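PDB 4ZO4: dephospho-CoA kinase from Campylobacter jejuni subsp. jejuni serotype O:2, which probably catalyses the ATP-dependent phosphorylation of the 3'-hydroxyl group of dephosphocoenzyme A, the final step in making coenzyme A. Local coordinates for residues A12-G17 / I136-E141; S19-I24 / Q190-V195; P119-S124 / I166-K171; L130-V135 / K174-I179. All blocks are in the same frame, centred on the assembly; numbering follows the deposited sequence.

Interaction 1: A12-G17 / I136-E141; sequences ASIACG and IYTPKE
S13 and T138 meet just where two neighbouring parallel strands give way to loops. The strands are still in register at A12 and I136, a parallel bridge with CA atoms 4.5 Å apart, and the last rung is the bond from S13 N to I136 O, 2.8 Å long and almost straight at 174°. Beyond it the serine side chain takes over from the backbone. S13 CB passes I136 O at 3.6 Å and faces the edge of the Y137 ring, near its plane, with CD1 the closest ring atom. One bond further out, S13 OG accepts the backbone N-H of T138 at 3.3 Å, a longer and more bent bond (148°). T138 turns its hydroxyl back to the same place: OG1 lies beside its own backbone N (chi1 -47°), with S13 OG at 3.7 Å and the methyl I14 CG2 at 3.8 Å. T138 OG1 also has a weak bond from N181. On the sheet face they share, A12 CB rests against I136 CB. A15, C16 and G17, which follow, are predicted to bind ATP, so the two bonds at S13 join the start of what is consistent with a P-loop (Walker A motif) to the end of the neighbouring strand.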
loop_
_atom_site.group_PDB
_atom_site.type_symbol
_atom_site.label_atom_id
_atom_site.label_comp_id
_atom_site.label_asym_id
_atom_site.label_seq_id
_atom_site.Cartn_x
_atom_site.Cartn_y
_atom_site.Cartn_z
ATOM N N ALA A 12 1.268 9.035 -22.227
ATOM C CA ALA A 12 0.949 7.954 -23.152
ATOM C C ALA A 12 0.800 6.605 -22.502
ATOM O O ALA A 12 1.543 6.237 -21.591
ATOM C CB ALA A 12 1.992 7.863 -24.257
ATOM N N SER A 13 -0.159 5.855 -23.027
ATOM C CA SER A 13 -0.402 4.504 -22.581
ATOM C C SER A 13 0.735 3.577 -22.960
ATOM O O SER A 13 0.772 2.463 -22.464
ATOM C CB SER A 13 -1.702 3.961 -23.172
ATOM O OG SER A 13 -1.466 3.254 -24.368
ATOM N N ILE A 14 1.620 4.026 -23.858
ATOM C CA ILE A 14 2.826 3.291 -24.275
ATOM C C ILE A 14 3.907 4.291 -24.762
ATOM O O ILE A 14 3.599 5.307 -25.392
ATOM C CB ILE A 14 2.494 2.244 -25.357
ATOM C CG1 ILE A 14 3.774 1.643 -25.952
ATOM C CG2 ILE A 14 1.650 2.856 -26.463
ATOM C CD1 ILE A 14 3.532 0.371 -26.744
ATOM N N ALA A 15 5.171 4.001 -24.464
ATOM C CA ALA A 15 6.240 5.021 -24.476
ATOM C C ALA A 15 6.440 5.758 -25.781
ATOM O O ALA A 15 6.763 6.956 -25.787
ATOM C CB ALA A 15 7.554 4.396 -24.071
ATOM N N CYS A 16 6.284 5.032 -26.882
ATOM C CA CYS A 16 6.490 5.598 -28.201
ATOM C C CYS A 16 5.365 6.551 -28.568
ATOM O O CYS A 16 5.565 7.457 -29.375
ATOM C CB CYS A 16 6.651 4.492 -29.253
ATOM S SG CYS A 16 5.144 3.599 -29.711
ATOM N N GLY A 17 4.189 6.369 -27.979
ATOM C CA GLY A 17 3.080 7.308 -28.186
ATOM C C GLY A 17 3.446 8.713 -27.737
ATOM O O GLY A 17 3.218 9.700 -28.438
ATOM N N ILE A 136 -2.288 10.012 -24.972
ATOM C CA ILE A 136 -2.261 9.165 -26.131
ATOM C C ILE A 136 -2.541 7.738 -25.705
ATOM O O ILE A 136 -1.738 7.103 -25.012
ATOM C CB ILE A 136 -0.921 9.236 -26.852
ATOM C CG1 ILE A 136 -0.629 10.696 -27.203
ATOM C CG2 ILE A 136 -1.004 8.395 -28.108
ATOM C CD1 ILE A 136 0.823 10.997 -27.447
ATOM N N TYR A 137 -3.690 7.260 -26.158
ATOM C CA TYR A 137 -4.295 6.038 -25.714
ATOM C C TYR A 137 -4.302 4.996 -26.835
ATOM O O TYR A 137 -4.670 5.306 -27.977
ATOM C CB TYR A 137 -5.734 6.344 -25.326
ATOM C CG TYR A 137 -6.513 5.183 -24.785
ATOM C CD1 TYR A 137 -5.929 4.277 -23.885
ATOM C CD2 TYR A 137 -7.853 5.014 -25.113
ATOM C CE1 TYR A 137 -6.658 3.238 -23.354
ATOM C CE2 TYR A 137 -8.596 3.972 -24.582
ATOM C CZ TYR A 137 -7.984 3.091 -23.700
ATOM O OH TYR A 137 -8.691 2.039 -23.169
ATOM N N THR A 138 -3.897 3.772 -26.493
ATOM C CA THR A 138 -4.056 2.598 -27.344
ATOM C C THR A 138 -4.958 1.531 -26.677
ATOM O O THR A 138 -4.496 0.767 -25.854
ATOM C CB THR A 138 -2.681 1.993 -27.631
ATOM O OG1 THR A 138 -1.765 3.037 -28.017
ATOM C CG2 THR A 138 -2.792 0.958 -28.722
ATOM N N PRO A 139 -6.250 1.472 -27.027
ATOM C CA PRO A 139 -7.146 0.509 -26.370
ATOM C C PRO A 139 -6.583 -0.903 -26.368
ATOM O O PRO A 139 -5.805 -1.256 -27.248
ATOM C CB PRO A 139 -8.407 0.526 -27.236
ATOM C CG PRO A 139 -8.323 1.743 -28.073
ATOM C CD PRO A 139 -6.871 2.092 -28.209
ATOM N N LYS A 140 -6.987 -1.706 -25.395
ATOM C CA LYS A 140 -6.502 -3.094 -25.269
ATOM C C LYS A 140 -7.619 -4.014 -24.836
ATOM O O LYS A 140 -8.555 -3.593 -24.160
ATOM C CB LYS A 140 -5.388 -3.192 -24.234
ATOM C CG LYS A 140 -4.098 -2.506 -24.635
ATOM C CD LYS A 140 -3.377 -3.253 -25.734
ATOM C CE LYS A 140 -2.008 -2.644 -25.938
ATOM N NZ LYS A 140 -1.260 -3.397 -26.971
ATOM N N GLU A 141 -7.539 -5.282 -25.221
ATOM C CA GLU A 141 -8.540 -6.227 -24.739
ATOM C C GLU A 141 -8.183 -6.569 -23.288
ATOM O O GLU A 141 -7.063 -7.024 -22.977
ATOM C CB GLU A 141 -8.657 -7.472 -25.618
ATOM C CG GLU A 141 -10.120 -7.880 -25.857
ATOM C CD GLU A 141 -10.267 -9.288 -26.426
ATOM O OE1 GLU A 141 -11.304 -9.569 -27.068
ATOM O OE2 GLU A 141 -9.351 -10.117 -26.231
#

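Interaction 2: S19-I24 / Q190-V195; sequences STFIEI and QECVKV
The helix that follows the P-loop in this kinase fold, 15-27, packs here beside the C-terminal helix 185-200, both lying on the same face of the parallel sheet. The axes of the two segments come within 9.6 Å of each other and cross at -57°, and the interface is wholly apolar, with no hydrogen bond between them. C192 is the side chain between the others: it points at helix 15-27 and comes nearest to it at F21, where the CA atoms stand 5.9 Å apart. F21 CG lies anti to the backbone N (chi1 -179°), which brings the ring round to the second helix, with the sheet beneath it. There its atom CD1 meets C192 SG at 3.7 Å; the sulfur approaches the ring obliquely, 4.9 Å from its centroid, a Cys sulfur-aromatic contact. The next ring atom, F21 CE1, meets V195 CG1 at the ring edge, and beyond these segments the ring reaches I134, I136 and I179 of the sheet and makes an edge-to-face pair with F115. One turn on, I24 takes the other flank of the cysteine. Its CD1 touches C192 CB at 4.1 Å, while its second branch turns to V193. These last two side chains cross at about a right angle, and methyl meets methyl, I24 CG2 to V193 CG2, at 3.8 Å.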
loop_
_atom_site.group_PDB
_atom_site.type_symbol
_atom_site.label_atom_id
_atom_site.label_comp_id
_atom_site.label_asym_id
_atom_site.label_seq_id
_atom_site.Cartn_x
_atom_site.Cartn_y
_atom_site.Cartn_z
ATOM N N SER A 19 6.601 9.899 -27.192
ATOM C CA SER A 19 7.844 10.432 -27.759
ATOM C C SER A 19 7.643 10.891 -29.196
ATOM O O SER A 19 8.306 11.823 -29.666
ATOM C CB SER A 19 8.925 9.373 -27.728
ATOM O OG SER A 19 8.465 8.221 -28.406
ATOM N N THR A 20 6.751 10.207 -29.901
ATOM C CA THR A 20 6.372 10.612 -31.239
ATOM C C THR A 20 5.608 11.940 -31.211
ATOM O O THR A 20 5.945 12.852 -31.972
ATOM C CB THR A 20 5.523 9.531 -31.918
ATOM O OG1 THR A 20 6.361 8.441 -32.326
ATOM C CG2 THR A 20 4.789 10.107 -33.127
ATOM N N PHE A 21 4.603 12.066 -30.339
ATOM C CA PHE A 21 3.877 13.331 -30.200
ATOM C C PHE A 21 4.815 14.463 -29.855
ATOM O O PHE A 21 4.544 15.617 -30.185
ATOM C CB PHE A 21 2.816 13.274 -29.128
ATOM C CG PHE A 21 2.040 14.552 -28.989
ATOM C CD1 PHE A 21 0.771 14.663 -29.514
ATOM C CD2 PHE A 21 2.577 15.639 -28.331
ATOM C CE1 PHE A 21 0.059 15.845 -29.401
ATOM C CE2 PHE A 21 1.869 16.818 -28.202
ATOM C CZ PHE A 21 0.607 16.918 -28.731
ATOM N N ILE A 22 5.913 14.129 -29.188
ATOM C CA ILE A 22 6.954 15.119 -28.846
ATOM C C ILE A 22 7.937 15.394 -29.985
ATOM O O ILE A 22 8.342 16.544 -30.193
ATOM C CB ILE A 22 7.702 14.694 -27.567
ATOM C CG1 ILE A 22 6.753 14.840 -26.354
ATOM C CG2 ILE A 22 8.997 15.487 -27.384
ATOM C CD1 ILE A 22 6.378 16.271 -26.008
ATOM N N GLU A 23 8.311 14.357 -30.731
ATOM C CA GLU A 23 9.151 14.542 -31.903
ATOM C C GLU A 23 8.458 15.485 -32.890
ATOM O O GLU A 23 9.072 16.402 -33.427
ATOM C CB GLU A 23 9.454 13.204 -32.571
ATOM C CG GLU A 23 10.040 13.345 -33.966
ATOM C CD GLU A 23 11.196 14.338 -34.007
ATOM O OE1 GLU A 23 12.224 14.080 -33.340
ATOM O OE2 GLU A 23 11.078 15.379 -34.697
ATOM N N ILE A 24 7.173 15.254 -33.103
ATOM C CA ILE A 24 6.355 16.090 -33.979
ATOM C C ILE A 24 6.126 17.505 -33.402
ATOM O O ILE A 24 6.145 18.485 -34.129
ATOM C CB ILE A 24 5.020 15.362 -34.292
ATOM C CG1 ILE A 24 5.308 14.129 -35.179
ATOM C CG2 ILE A 24 4.010 16.299 -34.939
ATOM C CD1 ILE A 24 4.295 12.997 -35.082
ATOM N N GLN A 190 -0.422 11.898 -38.182
ATOM C CA GLN A 190 -1.251 12.960 -38.740
ATOM C C GLN A 190 -2.043 13.592 -37.618
ATOM O O GLN A 190 -2.118 14.836 -37.516
ATOM C CB GLN A 190 -2.214 12.430 -39.817
ATOM C CG GLN A 190 -2.712 13.505 -40.785
ATOM C CD GLN A 190 -4.062 13.172 -41.404
ATOM O OE1 GLN A 190 -4.186 12.980 -42.616
ATOM N NE2 GLN A 190 -5.081 13.105 -40.568
ATOM N N GLU A 191 -2.607 12.721 -36.772
ATOM C CA GLU A 191 -3.485 13.146 -35.683
ATOM C C GLU A 191 -2.761 14.098 -34.742
ATOM O O GLU A 191 -3.320 15.108 -34.311
ATOM C CB GLU A 191 -4.052 11.935 -34.914
ATOM C CG GLU A 191 -5.035 12.283 -33.787
ATOM C CD GLU A 191 -6.281 13.027 -34.255
ATOM O OE1 GLU A 191 -6.861 12.616 -35.284
ATOM O OE2 GLU A 191 -6.698 14.014 -33.589
ATOM N N CYS A 192 -1.513 13.785 -34.434
ATOM C CA CYS A 192 -0.722 14.684 -33.618
ATOM C C CYS A 192 -0.765 16.086 -34.205
ATOM O O CYS A 192 -1.088 17.059 -33.504
ATOM C CB CYS A 192 0.702 14.162 -33.496
ATOM S SG CYS A 192 0.743 12.581 -32.607
ATOM N N VAL A 193 -0.500 16.172 -35.504
ATOM C CA VAL A 193 -0.442 17.458 -36.187
ATOM C C VAL A 193 -1.804 18.174 -36.125
ATOM O O VAL A 193 -1.860 19.376 -35.864
ATOM C CB VAL A 193 0.064 17.322 -37.641
ATOM C CG1 VAL A 193 0.212 18.700 -38.284
ATOM C CG2 VAL A 193 1.403 16.598 -37.676
ATOM N N LYS A 194 -2.896 17.444 -36.327
ATOM C CA LYS A 194 -4.232 18.045 -36.198
ATOM C C LYS A 194 -4.447 18.675 -34.805
ATOM O O LYS A 194 -4.941 19.794 -34.701
ATOM C CB LYS A 194 -5.319 17.007 -36.505
ATOM C CG LYS A 194 -6.761 17.481 -36.323
ATOM C CD LYS A 194 -7.738 16.303 -36.360
ATOM C CE LYS A 194 -9.144 16.667 -35.876
ATOM N NZ LYS A 194 -9.957 15.465 -35.464
ATOM N N VAL A 195 -4.063 17.970 -33.742
ATOM C CA VAL A 195 -4.223 18.488 -32.372
ATOM C C VAL A 195 -3.265 19.647 -32.116
ATOM O O VAL A 195 -3.685 20.698 -31.643
ATOM C CB VAL A 195 -4.024 17.373 -31.302
ATOM C CG1 VAL A 195 -3.663 17.951 -29.939
ATOM C CG2 VAL A 195 -5.288 16.517 -31.185
#

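Interaction 3: P119-S124 / I166-K171; sequences PLFFES and IDIEEK
The loop that leaves strand 114-117 packs here on the C-terminal part of helix 155-172, one of two helices inserted between strands 132-136 and 177-179, the region that in related P-loop kinases forms the lid over the nucleotide. Two successive loop residues, L120 and F121, enter between I168 and K171, one helical turn apart, and the joint is made by van der Waals contacts, with no hydrogen bond across it. L120 divides its methyls between the two: CD2 lies 3.8 Å from I168 CG1, the side chains crossing at about a right angle, whereas CD1 lies 3.5 Å from K171 CG as leucine and lysine slide past each other in opposite directions. F121 goes in edge first. Its CZ reaches the helix backbone, 3.7 Å from I168 N, with D167 C also in the plane of the ring, and its CE1 meets I168 CG1 at 4.0 Å. The lysine is bent at chi2 (60°) and again further out, and this folds its aliphatic chain against the phenylalanine, where K171 CE comes obliquely within 3.6 Å of F121 CD2. Of the D167 side chain, CB is the atom beside the ring; the carboxylate turns away and forms a salt bridge with K86 of the second subunit. The F121 backbone is also hydrogen-bonded to that subunit, whose K85 grips E123. The contact thus joins the loop after strand 114-117 to helix 155-172, with helices 35-45 and 82-109 behind P119, F122 and S124, and the L120 side chain about 7 Å from that of K18 of the P-loop.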
loop_
_atom_site.group_PDB
_atom_site.type_symbol
_atom_site.label_atom_id
_atom_site.label_comp_id
_atom_site.label_asym_id
_atom_site.label_seq_id
_atom_site.Cartn_x
_atom_site.Cartn_y
_atom_site.Cartn_z
ATOM N N PRO A 119 5.605 10.620 -17.817
ATOM C CA PRO A 119 5.093 9.245 -17.624
ATOM C C PRO A 119 3.754 9.191 -16.932
ATOM O O PRO A 119 3.540 9.865 -15.935
ATOM C CB PRO A 119 6.141 8.579 -16.743
ATOM C CG PRO A 119 7.390 9.403 -16.872
ATOM C CD PRO A 119 6.986 10.775 -17.333
ATOM N N LEU A 120 2.854 8.385 -17.472
ATOM C CA LEU A 120 1.456 8.415 -17.061
ATOM C C LEU A 120 1.298 8.369 -15.555
ATOM O O LEU A 120 0.495 9.123 -15.028
ATOM C CB LEU A 120 0.653 7.294 -17.745
ATOM C CG LEU A 120 -0.861 7.183 -17.494
ATOM C CD1 LEU A 120 -1.590 8.482 -17.796
ATOM C CD2 LEU A 120 -1.473 6.049 -18.302
ATOM N N PHE A 121 2.038 7.495 -14.858
ATOM C CA PHE A 121 1.867 7.372 -13.391
ATOM C C PHE A 121 2.974 8.064 -12.592
ATOM O O PHE A 121 3.529 7.504 -11.676
ATOM C CB PHE A 121 1.723 5.903 -12.983
ATOM C CG PHE A 121 0.543 5.221 -13.603
ATOM C CD1 PHE A 121 0.653 4.617 -14.851
ATOM C CD2 PHE A 121 -0.677 5.179 -12.936
ATOM C CE1 PHE A 121 -0.429 3.993 -15.427
ATOM C CE2 PHE A 121 -1.762 4.562 -13.510
ATOM C CZ PHE A 121 -1.640 3.972 -14.763
ATOM N N PHE A 122 3.260 9.312 -12.925
ATOM C CA PHE A 122 4.370 10.049 -12.348
ATOM C C PHE A 122 3.906 10.512 -11.029
ATOM O O PHE A 122 2.739 10.792 -10.860
ATOM C CB PHE A 122 4.687 11.275 -13.192
ATOM C CG PHE A 122 6.096 11.777 -13.071
ATOM C CD1 PHE A 122 6.338 13.074 -12.705
ATOM C CD2 PHE A 122 7.174 10.956 -13.381
ATOM C CE1 PHE A 122 7.626 13.553 -12.640
ATOM C CE2 PHE A 122 8.474 11.419 -13.299
ATOM C CZ PHE A 122 8.697 12.721 -12.926
ATOM N N GLU A 123 4.850 10.673 -10.114
ATOM C CA GLU A 123 4.558 10.726 -8.710
ATOM C C GLU A 123 4.494 12.115 -8.094
ATOM O O GLU A 123 3.594 12.405 -7.297
ATOM C CB GLU A 123 5.616 9.912 -7.966
ATOM C CG GLU A 123 5.396 8.413 -8.012
ATOM C CD GLU A 123 6.318 7.644 -7.071
ATOM O OE1 GLU A 123 7.273 8.237 -6.509
ATOM O OE2 GLU A 123 6.091 6.432 -6.894
ATOM N N SER A 124 5.447 12.966 -8.429
ATOM C CA SER A 124 5.801 14.070 -7.519
ATOM C C SER A 124 4.759 15.178 -7.258
ATOM O O SER A 124 5.091 16.225 -6.704
ATOM C CB SER A 124 7.133 14.663 -7.945
ATOM O OG SER A 124 8.138 13.673 -7.785
ATOM N N ILE A 166 -5.649 -1.995 -17.007
ATOM C CA ILE A 166 -6.866 -1.501 -16.331
ATOM C C ILE A 166 -6.618 -0.152 -15.666
ATOM O O ILE A 166 -7.386 0.794 -15.834
ATOM C CB ILE A 166 -7.407 -2.474 -15.304
ATOM C CG1 ILE A 166 -7.761 -3.814 -15.974
ATOM C CG2 ILE A 166 -8.672 -1.899 -14.667
ATOM C CD1 ILE A 166 -8.010 -4.943 -14.973
ATOM N N ASP A 167 -5.515 -0.074 -14.934
ATOM C CA ASP A 167 -5.095 1.177 -14.342
ATOM C C ASP A 167 -4.951 2.315 -15.400
ATOM O O ASP A 167 -5.464 3.418 -15.186
ATOM C CB ASP A 167 -3.827 0.936 -13.486
ATOM C CG ASP A 167 -4.111 -0.019 -12.297
ATOM O OD1 ASP A 167 -5.283 -0.069 -11.896
ATOM O OD2 ASP A 167 -3.214 -0.736 -11.787
ATOM N N ILE A 168 -4.302 2.039 -16.537
ATOM C CA ILE A 168 -4.210 3.017 -17.631
ATOM C C ILE A 168 -5.595 3.586 -18.010
ATOM O O ILE A 168 -5.776 4.822 -18.073
ATOM C CB ILE A 168 -3.535 2.425 -18.887
ATOM C CG1 ILE A 168 -2.023 2.314 -18.683
ATOM C CG2 ILE A 168 -3.741 3.328 -20.093
ATOM C CD1 ILE A 168 -1.353 1.371 -19.658
ATOM N N GLU A 169 -6.570 2.712 -18.254
ATOM C CA GLU A 169 -7.913 3.184 -18.576
ATOM C C GLU A 169 -8.504 4.041 -17.476
ATOM O O GLU A 169 -9.188 5.047 -17.760
ATOM C CB GLU A 169 -8.859 2.036 -18.833
ATOM C CG GLU A 169 -8.580 1.278 -20.112
ATOM C CD GLU A 169 -9.794 0.514 -20.629
ATOM O OE1 GLU A 169 -9.771 0.143 -21.831
ATOM O OE2 GLU A 169 -10.762 0.275 -19.854
ATOM N N GLU A 170 -8.256 3.656 -16.221
ATOM C CA GLU A 170 -8.656 4.506 -15.088
ATOM C C GLU A 170 -8.120 5.914 -15.182
ATOM O O GLU A 170 -8.811 6.864 -14.809
ATOM C CB GLU A 170 -8.208 3.941 -13.749
ATOM C CG GLU A 170 -9.350 3.437 -12.900
ATOM C CD GLU A 170 -10.344 4.513 -12.494
ATOM O OE1 GLU A 170 -11.563 4.328 -12.736
ATOM O OE2 GLU A 170 -9.901 5.536 -11.919
ATOM N N LYS A 171 -6.890 6.064 -15.659
ATOM C CA LYS A 171 -6.269 7.383 -15.657
ATOM C C LYS A 171 -6.934 8.382 -16.635
ATOM O O LYS A 171 -6.780 9.583 -16.499
ATOM C CB LYS A 171 -4.799 7.239 -15.964
ATOM C CG LYS A 171 -3.914 8.174 -15.180
ATOM C CD LYS A 171 -4.027 7.959 -13.670
ATOM C CE LYS A 171 -2.687 8.140 -12.976
ATOM N NZ LYS A 171 -2.794 9.108 -11.852
#

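Interaction 4: L130-V135 / K174-I179; sequences LGKVIV and KADFII
V133 and D176 bind each other twice, before regular strand pairing begins. D176 OD2 accepts V133 N through its anti lone pair at 2.7 Å, and D176 N gives a bent bond (136°) back to V133 O, with the donor in the plane of the V133 carbonyl, on a lone pair. With CG beside its own backbone N (chi1 -54°), the aspartate lays its carboxylate against the strand, where it acts as a substitute for a backbone acceptor. V133 O then takes a second donor, F177 N, at 3.0 Å, and the ladder continues with V135 N to F177 O and I179 N to V135 O, at 2.8 and 2.9 Å. This is parallel pairing at the edge of the P-loop kinase sheet: strand 177-179 is outermost within the chain, and it joins 132-136 through the helices 144-151 and 155-172 in a beta-alpha-beta crossover. Apolar contacts follow the pairing. On one face, I134 CG1 meets the edge of the F177 ring at CD2, 4.2 Å away, and I134 CG2 touches I179 CD1 at 4.0 Å; helices 15-27 and 185-200 cover I134 and I179. On the other, V135 CG2 packs against A175 CB. At the exposed start, K132 passes obliquely by F177, its CG 3.9 Å from CE2.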
loop_
_atom_site.group_PDB
_atom_site.type_symbol
_atom_site.label_atom_id
_atom_site.label_comp_id
_atom_site.label_asym_id
_atom_site.label_seq_id
_atom_site.Cartn_x
_atom_site.Cartn_y
_atom_site.Cartn_z
ATOM N N LEU A 130 -2.548 22.149 -12.972
ATOM C CA LEU A 130 -1.606 23.131 -13.493
ATOM C C LEU A 130 -1.943 23.518 -14.931
ATOM O O LEU A 130 -1.729 24.661 -15.319
ATOM C CB LEU A 130 -0.167 22.602 -13.418
ATOM C CG LEU A 130 0.255 22.025 -12.069
ATOM C CD1 LEU A 130 1.747 21.725 -12.014
ATOM C CD2 LEU A 130 -0.149 22.969 -10.947
ATOM N N GLY A 131 -2.462 22.574 -15.712
ATOM C CA GLY A 131 -2.763 22.809 -17.114
ATOM C C GLY A 131 -3.696 21.766 -17.692
ATOM O O GLY A 131 -4.557 21.229 -16.989
ATOM N N LYS A 132 -3.514 21.479 -18.977
ATOM C CA LYS A 132 -4.307 20.468 -19.677
ATOM C C LYS A 132 -3.539 19.170 -20.016
ATOM O O LYS A 132 -2.337 19.170 -20.375
ATOM C CB LYS A 132 -4.922 21.065 -20.951
ATOM C CG LYS A 132 -6.346 21.541 -20.739
ATOM C CD LYS A 132 -6.594 22.916 -21.313
ATOM C CE LYS A 132 -7.926 23.469 -20.832
ATOM N NZ LYS A 132 -7.878 24.958 -20.825
ATOM N N VAL A 133 -4.270 18.069 -19.946
ATOM C CA VAL A 133 -3.659 16.775 -20.026
ATOM C C VAL A 133 -4.036 16.090 -21.325
ATOM O O VAL A 133 -5.226 15.907 -21.623
ATOM C CB VAL A 133 -4.122 15.914 -18.846
ATOM C CG1 VAL A 133 -3.204 14.721 -18.655
ATOM C CG2 VAL A 133 -4.148 16.762 -17.608
ATOM N N ILE A 134 -3.010 15.670 -22.058
ATOM C CA ILE A 134 -3.150 15.022 -23.367
ATOM C C ILE A 134 -2.726 13.570 -23.221
ATOM O O ILE A 134 -1.543 13.266 -23.007
ATOM C CB ILE A 134 -2.207 15.670 -24.427
ATOM C CG1 ILE A 134 -2.639 17.099 -24.755
ATOM C CG2 ILE A 134 -2.140 14.847 -25.727
ATOM C CD1 ILE A 134 -1.690 17.802 -25.715
ATOM N N VAL A 135 -3.676 12.664 -23.330
ATOM C CA VAL A 135 -3.331 11.274 -23.219
ATOM C C VAL A 135 -3.393 10.627 -24.588
ATOM O O VAL A 135 -4.431 10.677 -25.268
ATOM C CB VAL A 135 -4.261 10.520 -22.250
ATOM C CG1 VAL A 135 -3.797 9.071 -22.128
ATOM C CG2 VAL A 135 -4.275 11.188 -20.883
ATOM N N LYS A 174 -9.227 11.444 -15.917
ATOM C CA LYS A 174 -8.600 12.736 -15.628
ATOM C C LYS A 174 -7.880 13.444 -16.813
ATOM O O LYS A 174 -7.304 14.505 -16.638
ATOM C CB LYS A 174 -7.650 12.584 -14.428
ATOM C CG LYS A 174 -8.361 12.451 -13.082
ATOM C CD LYS A 174 -7.384 12.095 -11.961
ATOM C CE LYS A 174 -7.247 10.584 -11.777
ATOM N NZ LYS A 174 -6.225 10.190 -10.754
ATOM N N ALA A 175 -7.933 12.878 -18.008
ATOM C CA ALA A 175 -7.519 13.583 -19.245
ATOM C C ALA A 175 -8.528 14.625 -19.759
ATOM O O ALA A 175 -9.753 14.424 -19.666
ATOM C CB ALA A 175 -7.275 12.574 -20.356
ATOM N N ASP A 176 -8.003 15.718 -20.331
ATOM C CA ASP A 176 -8.829 16.677 -21.094
ATOM C C ASP A 176 -8.959 16.239 -22.557
ATOM O O ASP A 176 -10.016 16.358 -23.158
ATOM C CB ASP A 176 -8.224 18.083 -21.079
ATOM C CG ASP A 176 -7.949 18.603 -19.679
ATOM O OD1 ASP A 176 -8.922 18.817 -18.933
ATOM O OD2 ASP A 176 -6.753 18.809 -19.352
ATOM N N PHE A 177 -7.868 15.733 -23.118
ATOM C CA PHE A 177 -7.787 15.415 -24.533
ATOM C C PHE A 177 -7.148 14.049 -24.735
ATOM O O PHE A 177 -6.017 13.822 -24.342
ATOM C CB PHE A 177 -6.951 16.477 -25.265
ATOM C CG PHE A 177 -7.361 17.896 -24.961
ATOM C CD1 PHE A 177 -8.698 18.292 -25.081
ATOM C CD2 PHE A 177 -6.419 18.849 -24.594
ATOM C CE1 PHE A 177 -9.091 19.599 -24.814
ATOM C CE2 PHE A 177 -6.800 20.163 -24.336
ATOM C CZ PHE A 177 -8.138 20.536 -24.435
ATOM N N ILE A 178 -7.892 13.165 -25.373
ATOM C CA ILE A 178 -7.471 11.816 -25.678
ATOM C C ILE A 178 -7.244 11.690 -27.173
ATOM O O ILE A 178 -8.171 11.851 -27.951
ATOM C CB ILE A 178 -8.572 10.777 -25.297
ATOM C CG1 ILE A 178 -8.950 10.910 -23.817
ATOM C CG2 ILE A 178 -8.103 9.350 -25.597
ATOM C CD1 ILE A 178 -9.943 9.872 -23.309
ATOM N N ILE A 179 -6.026 11.360 -27.557
ATOM C CA ILE A 179 -5.684 11.005 -28.922
ATOM C C ILE A 179 -5.620 9.495 -29.061
ATOM O O ILE A 179 -4.682 8.877 -28.581
ATOM C CB ILE A 179 -4.300 11.570 -29.255
ATOM C CG1 ILE A 179 -4.369 13.107 -29.240
ATOM C CG2 ILE A 179 -3.776 11.023 -30.582
ATOM C CD1 ILE A 179 -3.042 13.785 -29.528
#

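Interactions 1 and 4 are successive parts of one sheet: I179 O lies 3.1 Å from Y137 N, a probable hydrogen bond that carries the pairing of interaction 4 into the loop of interaction 1. Interaction 2 packs on the face bearing I134 and I179, with F21 CE1 3.7 Å from I179 CD1, and it shares helix 15-27 with interaction 1, where F21 CB adjoins I136. Interaction 3 meets interaction 1 at, among other places, I168 CD1, 3.7 Å from S13 O, but stays about 9 Å from interaction 2 at the nearest atoms. Interactions 1 and 2 hold predicted ATP-binding residues; interactions 1, 2 and 3 also touch the second subunit, interaction 2 through S19.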